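Local coordinates for protein putative glycoside hydrolase (PDB 4ONZ) that is a putative glycoside hydrolase with a beta-propeller fold, its own activity not being established, at residues 276-284 with 318-326. Residues are numbered along the deposited sequence; the frame is centred on the assembly and turned at random.
Sequences YPGNAYCAG and KDGTVFIEG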
loop_
_atom_site.group_PDB
_atom_site.type_symbol
_atom_site.label_atom_id
_atom_site.label_comp_id
_atom_site.label_asym_id
_atom_site.label_seq_id
_atom_site.Cartn_x
_atom_site.Cartn_y
_atom_site.Cartn_z
ATOM N N TYR A 276 -4.161 17.128 -14.737
ATOM C CA TYR A 276 -3.100 16.364 -14.078
ATOM C C TYR A 276 -2.137 15.787 -15.111
ATOM O O TYR A 276 -2.501 15.602 -16.273
ATOM C CB TYR A 276 -3.735 15.279 -13.188
ATOM C CG TYR A 276 -4.699 15.914 -12.239
ATOM C CD1 TYR A 276 -4.239 16.605 -11.118
ATOM C CD2 TYR A 276 -6.058 15.913 -12.499
ATOM C CE1 TYR A 276 -5.121 17.257 -10.273
ATOM C CE2 TYR A 276 -6.946 16.549 -11.652
ATOM C CZ TYR A 276 -6.469 17.221 -10.548
ATOM O OH TYR A 276 -7.355 17.860 -9.727
ATOM N N PRO A 277 -0.897 15.501 -14.701
ATOM C CA PRO A 277 0.078 15.017 -15.673
ATOM C C PRO A 277 -0.273 13.656 -16.265
ATOM O O PRO A 277 -0.861 12.821 -15.582
ATOM C CB PRO A 277 1.371 14.918 -14.860
ATOM C CG PRO A 277 1.127 15.697 -13.611
ATOM C CD PRO A 277 -0.329 15.575 -13.347
ATOM N N GLY A 278 0.062 13.461 -17.533
ATOM C CA GLY A 278 -0.160 12.179 -18.199
ATOM C C GLY A 278 0.774 11.142 -17.596
ATOM O O GLY A 278 1.905 11.468 -17.243
ATOM N N ASN A 279 0.290 9.905 -17.473
ATOM C CA ASN A 279 1.032 8.778 -16.865
ATOM C C ASN A 279 1.417 8.935 -15.384
ATOM O O ASN A 279 2.154 8.125 -14.841
ATOM C CB ASN A 279 2.253 8.393 -17.702
ATOM C CG ASN A 279 1.869 7.790 -19.037
ATOM O OD1 ASN A 279 0.853 7.095 -19.159
ATOM N ND2 ASN A 279 2.689 8.034 -20.044
ATOM N N ALA A 280 0.887 9.943 -14.712
ATOM C CA ALA A 280 1.197 10.132 -13.309
ATOM C C ALA A 280 0.064 9.578 -12.464
ATOM O O ALA A 280 -1.072 9.442 -12.920
ATOM C CB ALA A 280 1.402 11.604 -12.995
ATOM N N TYR A 281 0.400 9.260 -11.230
ATOM C CA TYR A 281 -0.563 8.788 -10.269
ATOM C C TYR A 281 -0.946 9.955 -9.364
ATOM O O TYR A 281 -0.098 10.777 -8.998
ATOM C CB TYR A 281 0.007 7.639 -9.427
ATOM C CG TYR A 281 0.273 6.331 -10.147
ATOM C CD1 TYR A 281 1.358 6.197 -11.009
ATOM C CD2 TYR A 281 -0.524 5.208 -9.920
ATOM C CE1 TYR A 281 1.623 4.995 -11.658
ATOM C CE2 TYR A 281 -0.247 3.991 -10.541
ATOM C CZ TYR A 281 0.824 3.886 -11.406
ATOM O OH TYR A 281 1.099 2.684 -12.055
ATOM N N CYS A 282 -2.240 10.032 -9.066
ATOM C CA CYS A 282 -2.833 10.985 -8.135
ATOM C C CYS A 282 -3.755 10.140 -7.282
ATOM O O CYS A 282 -4.190 9.092 -7.725
ATOM C CB CYS A 282 -3.665 12.041 -8.851
ATOM S SG CYS A 282 -2.736 13.019 -10.030
ATOM N N ALA A 283 -4.075 10.607 -6.080
ATOM C CA ALA A 283 -4.859 9.829 -5.130
ATOM C C ALA A 283 -6.324 10.257 -5.022
ATOM O O ALA A 283 -6.632 11.439 -4.939
ATOM C CB ALA A 283 -4.204 9.906 -3.763
ATOM N N GLY A 284 -7.214 9.273 -5.015
ATOM C CA GLY A 284 -8.640 9.499 -4.848
ATOM C C GLY A 284 -9.155 8.765 -3.636
ATOM O O GLY A 284 -8.391 8.124 -2.914
ATOM N N LYS A 318 8.635 14.840 -14.912
ATOM C CA LYS A 318 8.756 16.296 -14.920
ATOM C C LYS A 318 7.663 17.012 -14.144
ATOM O O LYS A 318 7.945 17.952 -13.402
ATOM C CB LYS A 318 8.783 16.808 -16.368
ATOM C CG LYS A 318 10.011 16.392 -17.165
ATOM C CD LYS A 318 11.235 17.223 -16.808
ATOM C CE LYS A 318 12.498 16.677 -17.461
ATOM N NZ LYS A 318 12.365 16.446 -18.926
ATOM N N ASP A 319 6.421 16.574 -14.323
ATOM C CA ASP A 319 5.284 17.184 -13.636
ATOM C C ASP A 319 4.943 16.446 -12.338
ATOM O O ASP A 319 4.011 16.821 -11.631
ATOM C CB ASP A 319 4.070 17.230 -14.564
ATOM C CG ASP A 319 4.345 17.993 -15.863
ATOM O OD1 ASP A 319 5.340 18.742 -15.928
ATOM O OD2 ASP A 319 3.555 17.848 -16.822
ATOM N N GLY A 320 5.699 15.391 -12.037
ATOM C CA GLY A 320 5.547 14.649 -10.788
ATOM C C GLY A 320 4.586 13.483 -10.765
ATOM O O GLY A 320 3.792 13.288 -11.684
ATOM N N THR A 321 4.680 12.698 -9.696
ATOM C CA THR A 321 3.803 11.550 -9.471
ATOM C C THR A 321 3.881 11.148 -7.993
ATOM O O THR A 321 4.941 11.264 -7.365
ATOM C CB THR A 321 4.135 10.368 -10.413
ATOM O OG1 THR A 321 3.142 9.347 -10.275
ATOM C CG2 THR A 321 5.531 9.795 -10.136
ATOM N N VAL A 322 2.746 10.734 -7.430
ATOM C CA VAL A 322 2.656 10.346 -6.024
ATOM C C VAL A 322 1.845 9.056 -5.905
ATOM O O VAL A 322 0.878 8.857 -6.646
ATOM C CB VAL A 322 2.053 11.456 -5.123
ATOM C CG1 VAL A 322 2.922 12.693 -5.176
ATOM C CG2 VAL A 322 0.622 11.801 -5.512
ATOM N N PHE A 323 2.260 8.177 -4.991
ATOM C CA PHE A 323 1.613 6.869 -4.813
ATOM C C PHE A 323 1.444 6.609 -3.325
ATOM O O PHE A 323 2.424 6.356 -2.614
ATOM C CB PHE A 323 2.447 5.781 -5.476
ATOM C CG PHE A 323 1.733 4.464 -5.605
ATOM C CD1 PHE A 323 0.879 4.230 -6.669
ATOM C CD2 PHE A 323 1.936 3.453 -4.685
ATOM C CE1 PHE A 323 0.227 3.015 -6.808
ATOM C CE2 PHE A 323 1.293 2.242 -4.821
ATOM C CZ PHE A 323 0.439 2.020 -5.883
ATOM N N ILE A 324 0.195 6.694 -2.873
ATOM C CA ILE A 324 -0.163 6.605 -1.452
ATOM C C ILE A 324 -0.265 5.167 -1.007
ATOM O O ILE A 324 -0.994 4.386 -1.616
ATOM C CB ILE A 324 -1.517 7.281 -1.161
ATOM C CG1 ILE A 324 -1.613 8.664 -1.813
ATOM C CG2 ILE A 324 -1.766 7.377 0.338
ATOM C CD1 ILE A 324 -0.492 9.617 -1.493
ATOM N N GLU A 325 0.440 4.810 0.064
ATOM C CA GLU A 325 0.464 3.401 0.463
ATOM C C GLU A 325 0.484 3.118 1.968
ATOM O O GLU A 325 0.257 1.969 2.383
ATOM C CB GLU A 325 1.650 2.751 -0.259
ATOM C CG GLU A 325 1.731 1.225 -0.229
ATOM C CD GLU A 325 2.761 0.696 -1.216
ATOM O OE1 GLU A 325 3.019 1.385 -2.238
ATOM O OE2 GLU A 325 3.322 -0.405 -0.982
ATOM N N GLY A 326 0.740 4.148 2.777
ATOM C CA GLY A 326 0.742 4.009 4.227
ATOM C C GLY A 326 -0.139 5.038 4.894
ATOM O O GLY A 326 -0.186 6.185 4.471
#
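Tyr281 and Phe323 meet in an offset edge-to-face (T-shaped) pair where two strands from different sheets of the beta-propeller come together. Strand 281-288 and strand 322-330 belong to neighbouring sheets, and their short segments here run at 42° to each other. The edge of Phe323 is turned toward the face of Tyr281, with the ring planes at 83°. Tyr281 CD2 lies 3.7 Å from Phe323 CD1, in the plane of the Phe323 ring. The two side chains lie alongside each other and point the same way. The side chains of Tyr281 and Phe323 both touch Glu247 of strand 245-255. An unknown ligand, probably from the crystallisation liquor, sits beside the Tyr281 side chain, which may mark a pocket there.

Two nearly straight hydrogen bonds grip the backbone of Tyr281. Tyr281 N donates to Thr321 OG1 over 2.9 Å. Thr321 has OG1 anti to its backbone N (chi1 -172°), which swings the hydroxyl across to the other segment, near the plane of the Tyr281 ring and at its edge. Val322 N donates to Tyr281 O over 3.2 Å. One of the two bonds thus uses a side chain in place of a backbone carbonyl.

The loop before strand 281-288 makes a type II beta turn from Pro277 to Ala280. Pro277 CG rests on Asp319 CB at 3.5 Å, while Ala280 CB faces Gly320 O. Further along the strands, Ala283 CB presses on Ile324 CG1 at 3.5 Å, tighter than usual carbon contact.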